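Long-range contacts in beta-galacturonidase (Eisenbergiella tayi, PDB 6NCW), which hydrolyses beta-galacturonides as a family 2 glycoside hydrolase: residues 37-42 against 136-141; 270-275 against 305-310; 328-333 against 367-372; 363-368 against 401-406. One frame throughout, in Å; residues are numbered along the deposited sequence.

How the contacts relate
All four contacts are largely buried, but they serve different domains. Contact 1 lies in the N-terminal beta-sandwich, touches none of the others, and has a single hydrogen bond across it, depending mostly on the close fit of a proline, glycines and branched apolar residues. Contacts 2, 3 and 4 belong to the TIM barrel. Contacts 2 and 3 pair successive parallel strands and meet at Leu329 O; backbone bonds run through both, with the Asn306 amide adding two in contact 2. Contact 4 shares His367 and Pro368 with contact 3 but joins the end region of helix 349-364 to the loop before strand 406-410 through a buried arginine; Tyr403 carries it to the surface.

Contact 1 (37-42 against 136-141); sequences APVPGC and GGISRG
With chi1 of 173°, Val39 holds CG1 opposite its own backbone N, and Ile138, whose CG1 lies at chi1 -49°, leaves CG2 anti to its N, turning these methyls together. They meet at 3.6 Å, one branch laid obliquely against the other, and Trp21 and Tyr58 pack around the same pair; short branched side chains suit such a closed site. The cis peptide before Pro40 then bends the chain out of strand 35-39 and brings Pro40 CB to 3.6 Å from Ser139 O. Here the loop before strand 142-147 meets the edge strand of the six-stranded sheet, so the contact joins the two sheets of the N-terminal beta-sandwich, the jelly-roll-like sugar-binding domain of this family. Gly41 N donates to Ile138 O at 2.9 Å, while Pro40 CA sends a C-H to the same oxygen at 3.1 Å. Glycine fits at position 137: its backbone angles would press a beta carbon onto the preceding carbonyl oxygen, and Gly41 O, facing it, would also stand in the way. Farther on, Cys42 SG lies 4.1 Å from Ser139 CB, and the Ser139 hydroxyl bonds with that of Ser76. Arg140 leads away to a salt bridge with Glu279.

Contact 2 (270-275 against 305-310); sequences LRIKGF and ANSIRT
Asn306 and Lys273 make the tight end of this contact. The asparagine amide bonds on either side of Ile272, as the N and O of a parallel-strand residue would: OD1 accepts from Lys273 N at 2.9 Å, and ND2 donates to Arg271 O at 3.0 Å, nearly straight at 169° and in the plane of the amide. ND2 also bonds Asn557 OD1. A chi1 of 62° tucks CG between the backbone N and the carbonyl carbon, curling the amide back to the neighbouring strand. Asn306 N adds a 2.8 Å bond to Lys273 O. Further along, Phe275 N donates to Ser307 O (3.1 Å) and Phe275 O accepts from Arg309 N (2.9 Å), with slim Gly274 between the two sets. The Phe275 ring edge, at CD2, packs closely on Ala305 CB at 3.8 Å. Looser is the flank where Ile272 CG2 comes only to 4.0 Å from Ser307 CB. Ala305 and Arg271 are partly exposed, and the arginine's end leads away to Gly556 O. Arg309 instead runs extended to Glu333, Asn377 and Glu465, the last two being galacturonate-binding residues. Two parallel strands linked through helix 290-302 form a beta-alpha-beta unit of the TIM barrel.

Contact 3 (328-333 against 367-372); sequences ILVWEE and HPSIYI
Strands 329-333 and 370-374 pair in parallel as neighbouring staves of the TIM barrel, and Val330 is gripped on both its polar backbone atoms. Its N donates to Ser369 O at 2.8 Å, whereas its O accepts Tyr371 N at 3.0 Å. Glu332 N to Ile372 O, at 3.4 Å, is a weak bond. Compact branched residues fill the face carrying Val330 and Ile370, where CG1 meets CG1 at 4.1 Å. On the face of Trp331 and Ile372, Ile372 CG2 nestles 3.6 Å from Trp331 CB. Tyr371 takes chi1 of 76°, which swings its ring back along the pairing, CD1 lying 3.1 Å from Val330 O and 3.8 Å from Leu329 CB; its hydroxyl bonds with that of Tyr508. Trp331 NE1 donates to Glu333 OE2 (2.8 Å), whose carboxylate also engages Arg309 and His312. Trp331 reaches Leu462 and Thr464 of strand 461-466 across the barrel, while Ser369 OG turns outward to Asp324 of helix 317-326.

Contact 4 (363-368 against 401-406); sequences AHYNHP and DPYRPR
Hydrogen bonds from Arg404 to backbone oxygens carry the contact. Its chain, extended from CG to NE, delivers the guanidinium end-on to Tyr365 O, with NH1 and NH2 each 3.0 Å away; the oxygen lies in the guanidinium plane, and both nitrogens reach it from the same face of its carbonyl. NH2 also makes a weak bond to His367 O at 2.8 Å, and NE donates to Ile370 O. The type I turn from His364 to His367, in the end region of helix 349-364, gathers Tyr365 O and His367 O. The ionic part lies within 401-406: NH1 bonds Asp401 OD1 at 2.9 Å on the syn side, and that oxygen also receives Trp373 NE1. Asp401 OD2 accepts Tyr403 N (3.0 Å), an Asx turn, and Arg404 N, an Asx motif, which suits the short acid to the bend after helix 384-400. Van der Waals contacts of the Tyr365 ring complete the join. Its CE1 rests 3.8 Å from Asp401 CG, ring and carboxylate planes 47° apart, and its hydroxyl, bonded to Thr158, lies in the plane of the Tyr403 ring at its edge. Arg404 CZ, 5.6 Å from the Tyr365 centroid, adds at most a weak cation-pi attraction. An arginine buried among carbonyls and beside a carboxylate would probably stay charged, and Asp401, with several donors, is likely ionised too.

Contact 1 (37-42 against 136-141)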
loop_
_atom_site.group_PDB
_atom_site.type_symbol
_atom_site.label_atom_id
_atom_site.label_comp_id
_atom_site.label_asym_id
_atom_site.label_seq_id
_atom_site.Cartn_x
_atom_site.Cartn_y
_atom_site.Cartn_z
ATOM N N ALA A 37 -5.581 -6.740 -31.323
ATOM C CA ALA A 37 -6.313 -6.485 -30.107
ATOM C C ALA A 37 -7.315 -7.602 -29.842
ATOM O O ALA A 37 -7.841 -8.204 -30.784
ATOM C CB ALA A 37 -7.051 -5.146 -30.195
ATOM N N PRO A 38 -7.592 -7.915 -28.575
ATOM C CA PRO A 38 -8.606 -8.936 -28.272
ATOM C C PRO A 38 -10.034 -8.437 -28.461
ATOM O O PRO A 38 -10.373 -7.293 -28.145
ATOM C CB PRO A 38 -8.335 -9.267 -26.801
ATOM C CG PRO A 38 -7.734 -8.005 -26.244
ATOM C CD PRO A 38 -6.884 -7.450 -27.364
ATOM N N VAL A 39 -10.887 -9.326 -28.963
ATOM C CA VAL A 39 -12.325 -9.103 -29.011
ATOM C C VAL A 39 -12.960 -10.328 -28.371
ATOM O O VAL A 39 -12.688 -11.455 -28.790
ATOM C CB VAL A 39 -12.848 -8.905 -30.446
ATOM C CG1 VAL A 39 -14.373 -8.838 -30.463
ATOM C CG2 VAL A 39 -12.262 -7.626 -31.072
ATOM N N PRO A 40 -13.789 -10.182 -27.314
ATOM C CA PRO A 40 -14.151 -8.932 -26.625
ATOM C C PRO A 40 -12.965 -8.249 -25.945
ATOM O O PRO A 40 -11.972 -8.918 -25.635
ATOM C CB PRO A 40 -15.167 -9.384 -25.565
ATOM C CG PRO A 40 -14.815 -10.809 -25.310
ATOM C CD PRO A 40 -14.373 -11.359 -26.647
ATOM N N GLY A 41 -13.078 -6.944 -25.739
ATOM C CA GLY A 41 -12.020 -6.172 -25.085
ATOM C C GLY A 41 -12.399 -4.704 -25.036
ATOM O O GLY A 41 -13.292 -4.241 -25.756
ATOM N N CYS A 42 -11.704 -3.974 -24.171
ATOM C CA CYS A 42 -11.828 -2.522 -24.106
ATOM C C CYS A 42 -10.463 -1.924 -24.375
ATOM O O CYS A 42 -9.469 -2.383 -23.804
ATOM C CB CYS A 42 -12.337 -2.056 -22.738
ATOM S SG CYS A 42 -13.999 -2.625 -22.408
ATOM N N GLY A 136 -14.275 2.129 -24.547
ATOM C CA GLY A 136 -14.337 2.029 -26.000
ATOM C C GLY A 136 -13.960 0.624 -26.421
ATOM O O GLY A 136 -13.023 0.039 -25.875
ATOM N N GLY A 137 -14.701 0.084 -27.385
ATOM C CA GLY A 137 -14.300 -1.176 -27.970
ATOM C C GLY A 137 -15.433 -2.147 -28.198
ATOM O O GLY A 137 -16.600 -1.848 -27.921
ATOM N N ILE A 138 -15.092 -3.316 -28.728
ATOM C CA ILE A 138 -16.055 -4.396 -28.920
ATOM C C ILE A 138 -16.010 -5.195 -27.624
ATOM O O ILE A 138 -15.250 -6.161 -27.488
ATOM C CB ILE A 138 -15.728 -5.252 -30.144
ATOM C CG1 ILE A 138 -15.476 -4.362 -31.376
ATOM C CG2 ILE A 138 -16.842 -6.247 -30.395
ATOM C CD1 ILE A 138 -15.292 -5.152 -32.683
ATOM N N SER A 139 -16.851 -4.796 -26.669
ATOM C CA SER A 139 -16.753 -5.248 -25.288
ATOM C C SER A 139 -17.517 -6.539 -24.993
ATOM O O SER A 139 -17.336 -7.104 -23.900
ATOM C CB SER A 139 -17.235 -4.127 -24.353
ATOM O OG SER A 139 -18.385 -3.479 -24.879
ATOM N N ARG A 140 -18.384 -6.999 -25.901
ATOM C CA ARG A 140 -19.023 -8.315 -25.813
ATOM C C ARG A 140 -18.923 -8.982 -27.189
ATOM O O ARG A 140 -18.395 -8.403 -28.139
ATOM C CB ARG A 140 -20.479 -8.209 -25.321
ATOM C CG ARG A 140 -20.624 -7.564 -23.946
ATOM C CD ARG A 140 -22.073 -7.433 -23.528
ATOM N NE ARG A 140 -22.192 -6.584 -22.342
ATOM C CZ ARG A 140 -23.322 -6.012 -21.935
ATOM N NH1 ARG A 140 -24.449 -6.202 -22.616
ATOM N NH2 ARG A 140 -23.322 -5.237 -20.851
ATOM N N GLY A 141 -19.403 -10.216 -27.296
ATOM C CA GLY A 141 -19.051 -11.066 -28.423
ATOM C C GLY A 141 -19.689 -10.659 -29.743
ATOM O O GLY A 141 -20.523 -9.754 -29.825
#

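Contact 2 (270-275 against 305-310)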
loop_
_atom_site.group_PDB
_atom_site.type_symbol
_atom_site.label_atom_id
_atom_site.label_comp_id
_atom_site.label_asym_id
_atom_site.label_seq_id
_atom_site.Cartn_x
_atom_site.Cartn_y
_atom_site.Cartn_z
ATOM N N LEU A 270 -40.317 -12.623 -0.365
ATOM C CA LEU A 270 -38.892 -12.544 -0.656
ATOM C C LEU A 270 -38.177 -11.516 0.224
ATOM O O LEU A 270 -38.689 -10.421 0.465
ATOM C CB LEU A 270 -38.725 -12.184 -2.130
ATOM C CG LEU A 270 -37.414 -12.412 -2.850
ATOM C CD1 LEU A 270 -36.948 -13.840 -2.697
ATOM C CD2 LEU A 270 -37.674 -12.092 -4.301
ATOM N N ARG A 271 -36.988 -11.881 0.716
ATOM C CA ARG A 271 -36.051 -10.936 1.317
ATOM C C ARG A 271 -34.847 -10.776 0.387
ATOM O O ARG A 271 -34.157 -11.756 0.083
ATOM C CB ARG A 271 -35.587 -11.391 2.698
ATOM C CG ARG A 271 -34.555 -10.438 3.301
ATOM C CD ARG A 271 -33.859 -10.992 4.549
ATOM N NE ARG A 271 -34.772 -11.104 5.682
ATOM C CZ ARG A 271 -35.326 -12.246 6.071
ATOM N NH1 ARG A 271 -35.048 -13.369 5.424
ATOM N NH2 ARG A 271 -36.154 -12.265 7.105
ATOM N N ILE A 272 -34.598 -9.549 -0.053
ATOM C CA ILE A 272 -33.487 -9.244 -0.951
ATOM C C ILE A 272 -32.224 -8.973 -0.134
ATOM O O ILE A 272 -32.201 -8.067 0.707
ATOM C CB ILE A 272 -33.829 -8.052 -1.859
ATOM C CG1 ILE A 272 -34.992 -8.424 -2.768
ATOM C CG2 ILE A 272 -32.639 -7.652 -2.728
ATOM C CD1 ILE A 272 -34.694 -9.591 -3.673
ATOM N N LYS A 273 -31.175 -9.767 -0.382
ATOM C CA LYS A 273 -29.842 -9.623 0.215
ATOM C C LYS A 273 -28.870 -9.404 -0.946
ATOM O O LYS A 273 -28.292 -10.351 -1.471
ATOM C CB LYS A 273 -29.443 -10.863 1.039
ATOM C CG LYS A 273 -30.450 -11.286 2.136
ATOM C CD LYS A 273 -29.884 -12.403 3.011
ATOM C CE LYS A 273 -29.915 -13.751 2.308
ATOM N NZ LYS A 273 -28.857 -14.700 2.787
ATOM N N GLY A 274 -28.682 -8.154 -1.371
ATOM C CA GLY A 274 -28.128 -7.879 -2.674
ATOM C C GLY A 274 -26.848 -7.056 -2.683
ATOM O O GLY A 274 -26.424 -6.463 -1.672
ATOM N N PHE A 275 -26.252 -7.012 -3.874
ATOM C CA PHE A 275 -25.140 -6.142 -4.207
ATOM C C PHE A 275 -25.430 -5.388 -5.490
ATOM O O PHE A 275 -25.899 -5.969 -6.480
ATOM C CB PHE A 275 -23.832 -6.921 -4.360
ATOM C CG PHE A 275 -23.128 -7.153 -3.061
ATOM C CD1 PHE A 275 -22.344 -6.154 -2.503
ATOM C CD2 PHE A 275 -23.251 -8.369 -2.393
ATOM C CE1 PHE A 275 -21.701 -6.361 -1.279
ATOM C CE2 PHE A 275 -22.608 -8.584 -1.188
ATOM C CZ PHE A 275 -21.830 -7.575 -0.624
ATOM N N ALA A 305 -25.113 -13.175 -0.202
ATOM C CA ALA A 305 -26.102 -12.485 -1.013
ATOM C C ALA A 305 -26.950 -13.470 -1.802
ATOM O O ALA A 305 -26.527 -14.592 -2.118
ATOM C CB ALA A 305 -25.427 -11.501 -1.976
ATOM N N ASN A 306 -28.165 -13.042 -2.119
ATOM C CA ASN A 306 -28.998 -13.813 -3.023
ATOM C C ASN A 306 -29.384 -13.012 -4.251
ATOM O O ASN A 306 -30.166 -13.495 -5.069
ATOM C CB ASN A 306 -30.250 -14.340 -2.303
ATOM C CG ASN A 306 -31.153 -13.235 -1.775
ATOM O OD1 ASN A 306 -31.062 -12.076 -2.192
ATOM N ND2 ASN A 306 -32.046 -13.598 -0.845
ATOM N N SER A 307 -28.861 -11.799 -4.411
ATOM C CA SER A 307 -29.360 -10.969 -5.496
ATOM C C SER A 307 -28.312 -9.949 -5.934
ATOM O O SER A 307 -27.463 -9.517 -5.146
ATOM C CB SER A 307 -30.661 -10.283 -5.079
ATOM O OG SER A 307 -31.243 -9.599 -6.171
ATOM N N ILE A 308 -28.376 -9.584 -7.211
ATOM C CA ILE A 308 -27.512 -8.570 -7.799
ATOM C C ILE A 308 -28.377 -7.564 -8.552
ATOM O O ILE A 308 -29.404 -7.920 -9.138
ATOM C CB ILE A 308 -26.456 -9.193 -8.734
ATOM C CG1 ILE A 308 -25.413 -9.926 -7.913
ATOM C CG2 ILE A 308 -25.807 -8.137 -9.621
ATOM C CD1 ILE A 308 -24.555 -10.814 -8.735
ATOM N N ARG A 309 -27.960 -6.306 -8.512
ATOM C CA ARG A 309 -28.584 -5.205 -9.220
ATOM C C ARG A 309 -27.571 -4.685 -10.236
ATOM O O ARG A 309 -26.440 -4.341 -9.866
ATOM C CB ARG A 309 -29.006 -4.115 -8.219
ATOM C CG ARG A 309 -29.457 -2.838 -8.864
ATOM C CD ARG A 309 -30.063 -1.809 -7.918
ATOM N NE ARG A 309 -30.306 -0.630 -8.747
ATOM C CZ ARG A 309 -29.820 0.587 -8.521
ATOM N NH1 ARG A 309 -29.127 0.849 -7.413
ATOM N NH2 ARG A 309 -30.063 1.552 -9.402
ATOM N N THR A 310 -27.970 -4.633 -11.511
ATOM C CA THR A 310 -27.076 -4.290 -12.627
ATOM C C THR A 310 -26.927 -2.764 -12.772
ATOM O O THR A 310 -27.401 -2.138 -13.726
ATOM C CB THR A 310 -27.607 -4.901 -13.926
ATOM O OG1 THR A 310 -28.853 -4.285 -14.274
ATOM C CG2 THR A 310 -27.859 -6.400 -13.796
#

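Contact 3 (328-333 against 367-372)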
loop_
_atom_site.group_PDB
_atom_site.type_symbol
_atom_site.label_atom_id
_atom_site.label_comp_id
_atom_site.label_asym_id
_atom_site.label_seq_id
_atom_site.Cartn_x
_atom_site.Cartn_y
_atom_site.Cartn_z
ATOM N N ILE A 328 -29.524 -16.827 -8.519
ATOM C CA ILE A 328 -29.278 -15.469 -8.042
ATOM C C ILE A 328 -30.320 -14.553 -8.675
ATOM O O ILE A 328 -30.478 -14.549 -9.895
ATOM C CB ILE A 328 -27.842 -15.027 -8.382
ATOM C CG1 ILE A 328 -26.831 -15.908 -7.628
ATOM C CG2 ILE A 328 -27.626 -13.552 -8.046
ATOM C CD1 ILE A 328 -25.394 -15.769 -8.088
ATOM N N LEU A 329 -31.044 -13.793 -7.851
ATOM C CA LEU A 329 -32.071 -12.889 -8.355
ATOM C C LEU A 329 -31.449 -11.609 -8.904
ATOM O O LEU A 329 -30.490 -11.073 -8.345
ATOM C CB LEU A 329 -33.070 -12.558 -7.244
ATOM C CG LEU A 329 -33.800 -13.793 -6.691
ATOM C CD1 LEU A 329 -34.421 -13.498 -5.339
ATOM C CD2 LEU A 329 -34.848 -14.261 -7.699
ATOM N N VAL A 330 -32.003 -11.112 -10.002
ATOM C CA VAL A 330 -31.438 -9.982 -10.717
ATOM C C VAL A 330 -32.485 -8.879 -10.828
ATOM O O VAL A 330 -33.615 -9.114 -11.266
ATOM C CB VAL A 330 -30.913 -10.392 -12.109
ATOM C CG1 VAL A 330 -30.456 -9.164 -12.887
ATOM C CG2 VAL A 330 -29.751 -11.354 -11.960
ATOM N N TRP A 331 -32.107 -7.689 -10.390
ATOM C CA TRP A 331 -32.718 -6.440 -10.816
ATOM C C TRP A 331 -31.913 -5.953 -12.017
ATOM O O TRP A 331 -30.714 -5.693 -11.885
ATOM C CB TRP A 331 -32.681 -5.437 -9.651
ATOM C CG TRP A 331 -32.912 -3.967 -9.964
ATOM C CD1 TRP A 331 -32.298 -3.215 -10.938
ATOM C CD2 TRP A 331 -33.761 -3.069 -9.249
ATOM N NE1 TRP A 331 -32.744 -1.914 -10.887
ATOM C CE2 TRP A 331 -33.648 -1.800 -9.863
ATOM C CE3 TRP A 331 -34.607 -3.207 -8.140
ATOM C CZ2 TRP A 331 -34.350 -0.681 -9.406
ATOM C CZ3 TRP A 331 -35.323 -2.089 -7.706
ATOM C CH2 TRP A 331 -35.170 -0.842 -8.326
ATOM N N GLU A 332 -32.541 -5.869 -13.193
ATOM C CA GLU A 332 -31.880 -5.300 -14.358
ATOM C C GLU A 332 -32.548 -3.978 -14.718
ATOM O O GLU A 332 -33.774 -3.866 -14.669
ATOM C CB GLU A 332 -31.891 -6.264 -15.556
ATOM C CG GLU A 332 -31.099 -5.729 -16.747
ATOM C CD GLU A 332 -30.784 -6.763 -17.840
ATOM O OE1 GLU A 332 -29.581 -7.047 -18.063
ATOM O OE2 GLU A 332 -31.724 -7.277 -18.496
ATOM N N GLU A 333 -31.747 -2.961 -15.043
ATOM C CA GLU A 333 -32.297 -1.650 -15.376
ATOM C C GLU A 333 -31.755 -1.151 -16.713
ATOM O O GLU A 333 -30.733 -1.632 -17.204
ATOM C CB GLU A 333 -32.014 -0.614 -14.267
ATOM C CG GLU A 333 -30.534 -0.393 -13.906
ATOM C CD GLU A 333 -30.396 0.455 -12.641
ATOM O OE1 GLU A 333 -29.385 1.188 -12.498
ATOM O OE2 GLU A 333 -31.310 0.372 -11.779
ATOM N N HIS A 367 -34.943 -14.841 -18.999
ATOM C CA HIS A 367 -34.058 -15.152 -17.870
ATOM C C HIS A 367 -34.859 -15.266 -16.585
ATOM O O HIS A 367 -35.401 -14.257 -16.120
ATOM C CB HIS A 367 -32.960 -14.086 -17.720
ATOM C CG HIS A 367 -31.881 -14.187 -18.756
ATOM N ND1 HIS A 367 -30.834 -15.083 -18.661
ATOM C CD2 HIS A 367 -31.703 -13.527 -19.923
ATOM C CE1 HIS A 367 -30.060 -14.968 -19.727
ATOM N NE2 HIS A 367 -30.566 -14.030 -20.508
ATOM N N PRO A 368 -34.984 -16.452 -15.990
ATOM C CA PRO A 368 -35.731 -16.545 -14.725
ATOM C C PRO A 368 -35.122 -15.723 -13.605
ATOM O O PRO A 368 -35.840 -15.341 -12.670
ATOM C CB PRO A 368 -35.689 -18.044 -14.410
ATOM C CG PRO A 368 -34.410 -18.520 -15.100
ATOM C CD PRO A 368 -34.388 -17.741 -16.382
ATOM N N SER A 369 -33.816 -15.446 -13.650
ATOM C CA SER A 369 -33.198 -14.679 -12.566
ATOM C C SER A 369 -33.748 -13.264 -12.498
ATOM O O SER A 369 -33.870 -12.691 -11.406
ATOM C CB SER A 369 -31.681 -14.638 -12.742
ATOM O OG SER A 369 -31.343 -14.013 -13.971
ATOM N N ILE A 370 -34.088 -12.683 -13.645
ATOM C CA ILE A 370 -34.567 -11.307 -13.674
ATOM C C ILE A 370 -35.967 -11.287 -13.078
ATOM O O ILE A 370 -36.898 -11.836 -13.671
ATOM C CB ILE A 370 -34.572 -10.743 -15.089
ATOM C CG1 ILE A 370 -33.145 -10.679 -15.658
ATOM C CG2 ILE A 370 -35.180 -9.354 -15.061
ATOM C CD1 ILE A 370 -33.143 -10.432 -17.157
ATOM N N TYR A 371 -36.129 -10.661 -11.910
ATOM C CA TYR A 371 -37.441 -10.603 -11.288
ATOM C C TYR A 371 -38.065 -9.215 -11.330
ATOM O O TYR A 371 -39.264 -9.085 -11.038
ATOM C CB TYR A 371 -37.367 -11.100 -9.833
ATOM C CG TYR A 371 -36.754 -10.093 -8.890
ATOM C CD1 TYR A 371 -35.367 -9.944 -8.795
ATOM C CD2 TYR A 371 -37.565 -9.276 -8.107
ATOM C CE1 TYR A 371 -34.815 -9.026 -7.933
ATOM C CE2 TYR A 371 -37.028 -8.348 -7.256
ATOM C CZ TYR A 371 -35.657 -8.226 -7.171
ATOM O OH TYR A 371 -35.155 -7.287 -6.332
ATOM N N ILE A 372 -37.318 -8.189 -11.738
ATOM C CA ILE A 372 -37.831 -6.825 -11.739
ATOM C C ILE A 372 -37.081 -6.016 -12.788
ATOM O O ILE A 372 -35.884 -6.226 -13.015
ATOM C CB ILE A 372 -37.703 -6.204 -10.330
ATOM C CG1 ILE A 372 -38.380 -4.843 -10.268
ATOM C CG2 ILE A 372 -36.236 -6.116 -9.926
ATOM C CD1 ILE A 372 -38.505 -4.308 -8.865
#

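Contact 4 (363-368 against 401-406)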
loop_
_atom_site.group_PDB
_atom_site.type_symbol
_atom_site.label_atom_id
_atom_site.label_comp_id
_atom_site.label_asym_id
_atom_site.label_seq_id
_atom_site.Cartn_x
_atom_site.Cartn_y
_atom_site.Cartn_z
ATOM N N ALA A 363 -34.302 -9.106 -25.642
ATOM C CA ALA A 363 -33.201 -10.060 -25.578
ATOM C C ALA A 363 -33.244 -10.907 -24.311
ATOM O O ALA A 363 -32.912 -12.098 -24.355
ATOM C CB ALA A 363 -31.868 -9.311 -25.671
ATOM N N HIS A 364 -33.667 -10.320 -23.187
ATOM C CA HIS A 364 -33.516 -10.904 -21.855
ATOM C C HIS A 364 -34.810 -11.454 -21.284
ATOM O O HIS A 364 -34.814 -11.921 -20.140
ATOM C CB HIS A 364 -32.954 -9.860 -20.876
ATOM C CG HIS A 364 -31.584 -9.375 -21.234
ATOM N ND1 HIS A 364 -30.923 -8.404 -20.511
ATOM C CD2 HIS A 364 -30.748 -9.729 -22.244
ATOM C CE1 HIS A 364 -29.739 -8.181 -21.058
ATOM N NE2 HIS A 364 -29.607 -8.971 -22.111
ATOM N N TYR A 365 -35.897 -11.444 -22.061
ATOM C CA TYR A 365 -37.223 -11.804 -21.550
ATOM C C TYR A 365 -37.224 -13.120 -20.783
ATOM O O TYR A 365 -37.967 -13.277 -19.806
ATOM C CB TYR A 365 -38.217 -11.898 -22.715
ATOM C CG TYR A 365 -39.642 -12.068 -22.247
ATOM C CD1 TYR A 365 -40.475 -10.958 -22.071
ATOM C CD2 TYR A 365 -40.147 -13.327 -21.945
ATOM C CE1 TYR A 365 -41.791 -11.108 -21.622
ATOM C CE2 TYR A 365 -41.448 -13.490 -21.495
ATOM C CZ TYR A 365 -42.270 -12.380 -21.336
ATOM O OH TYR A 365 -43.569 -12.554 -20.887
ATOM N N ASN A 366 -36.429 -14.089 -21.229
ATOM C CA ASN A 366 -36.571 -15.452 -20.739
ATOM C C ASN A 366 -35.806 -15.746 -19.460
ATOM O O ASN A 366 -35.983 -16.837 -18.910
ATOM C CB ASN A 366 -36.120 -16.451 -21.815
ATOM C CG ASN A 366 -37.052 -16.468 -23.014
ATOM O OD1 ASN A 366 -38.267 -16.403 -22.856
ATOM N ND2 ASN A 366 -36.486 -16.533 -24.215
ATOM N N HIS A 367 -34.943 -14.841 -18.999
ATOM C CA HIS A 367 -34.058 -15.152 -17.870
ATOM C C HIS A 367 -34.859 -15.266 -16.585
ATOM O O HIS A 367 -35.401 -14.257 -16.120
ATOM C CB HIS A 367 -32.960 -14.086 -17.720
ATOM C CG HIS A 367 -31.881 -14.187 -18.756
ATOM N ND1 HIS A 367 -30.834 -15.083 -18.661
ATOM C CD2 HIS A 367 -31.703 -13.527 -19.923
ATOM C CE1 HIS A 367 -30.060 -14.968 -19.727
ATOM N NE2 HIS A 367 -30.566 -14.030 -20.508
ATOM N N PRO A 368 -34.984 -16.452 -15.990
ATOM C CA PRO A 368 -35.731 -16.545 -14.725
ATOM C C PRO A 368 -35.122 -15.723 -13.605
ATOM O O PRO A 368 -35.840 -15.341 -12.670
ATOM C CB PRO A 368 -35.689 -18.044 -14.410
ATOM C CG PRO A 368 -34.410 -18.520 -15.100
ATOM C CD PRO A 368 -34.388 -17.741 -16.382
ATOM N N ASP A 401 -43.457 -6.457 -21.461
ATOM C CA ASP A 401 -43.459 -7.502 -20.440
ATOM C C ASP A 401 -44.511 -7.146 -19.405
ATOM O O ASP A 401 -44.237 -6.428 -18.436
ATOM C CB ASP A 401 -42.083 -7.651 -19.801
ATOM C CG ASP A 401 -42.066 -8.652 -18.671
ATOM O OD1 ASP A 401 -40.949 -8.994 -18.212
ATOM O OD2 ASP A 401 -43.159 -9.104 -18.246
ATOM N N PRO A 402 -45.743 -7.628 -19.580
ATOM C CA PRO A 402 -46.825 -7.220 -18.678
ATOM C C PRO A 402 -46.806 -7.897 -17.314
ATOM O O PRO A 402 -47.661 -7.577 -16.480
ATOM C CB PRO A 402 -48.086 -7.599 -19.471
ATOM C CG PRO A 402 -47.656 -8.712 -20.365
ATOM C CD PRO A 402 -46.227 -8.428 -20.725
ATOM N N TYR A 403 -45.851 -8.781 -17.030
ATOM C CA TYR A 403 -45.913 -9.618 -15.838
ATOM C C TYR A 403 -44.912 -9.242 -14.747
ATOM O O TYR A 403 -45.295 -9.182 -13.571
ATOM C CB TYR A 403 -45.738 -11.087 -16.245
ATOM C CG TYR A 403 -46.744 -11.483 -17.315
ATOM C CD1 TYR A 403 -46.344 -11.785 -18.615
ATOM C CD2 TYR A 403 -48.106 -11.499 -17.031
ATOM C CE1 TYR A 403 -47.282 -12.125 -19.595
ATOM C CE2 TYR A 403 -49.047 -11.834 -17.999
ATOM C CZ TYR A 403 -48.638 -12.144 -19.274
ATOM O OH TYR A 403 -49.593 -12.472 -20.222
ATOM N N ARG A 404 -43.652 -8.954 -15.085
ATOM C CA ARG A 404 -42.676 -8.615 -14.055
ATOM C C ARG A 404 -42.966 -7.250 -13.430
ATOM O O ARG A 404 -43.406 -6.319 -14.111
ATOM C CB ARG A 404 -41.262 -8.596 -14.623
ATOM C CG ARG A 404 -40.619 -9.945 -14.877
ATOM C CD ARG A 404 -39.278 -9.698 -15.532
ATOM N NE ARG A 404 -38.444 -10.876 -15.705
ATOM C CZ ARG A 404 -38.335 -11.551 -16.848
ATOM N NH1 ARG A 404 -39.034 -11.172 -17.917
ATOM N NH2 ARG A 404 -37.512 -12.594 -16.924
ATOM N N PRO A 405 -42.692 -7.095 -12.141
ATOM C CA PRO A 405 -42.805 -5.772 -11.516
ATOM C C PRO A 405 -41.751 -4.807 -12.048
ATOM O O PRO A 405 -40.738 -5.202 -12.630
ATOM C CB PRO A 405 -42.588 -6.063 -10.026
ATOM C CG PRO A 405 -41.789 -7.300 -9.998
ATOM C CD PRO A 405 -42.258 -8.124 -11.183
ATOM N N ARG A 406 -42.015 -3.519 -11.849
ATOM C CA ARG A 406 -41.123 -2.452 -12.282
ATOM C C ARG A 406 -40.819 -1.528 -11.115
ATOM O O ARG A 406 -41.588 -1.443 -10.151
ATOM C CB ARG A 406 -41.734 -1.620 -13.414
ATOM C CG ARG A 406 -42.312 -2.448 -14.551
ATOM C CD ARG A 406 -43.354 -1.632 -15.346
ATOM N NE ARG A 406 -44.586 -1.471 -14.584
ATOM C CZ ARG A 406 -45.634 -0.765 -14.988
ATOM N NH1 ARG A 406 -45.619 -0.152 -16.164
ATOM N NH2 ARG A 406 -46.704 -0.681 -14.218
#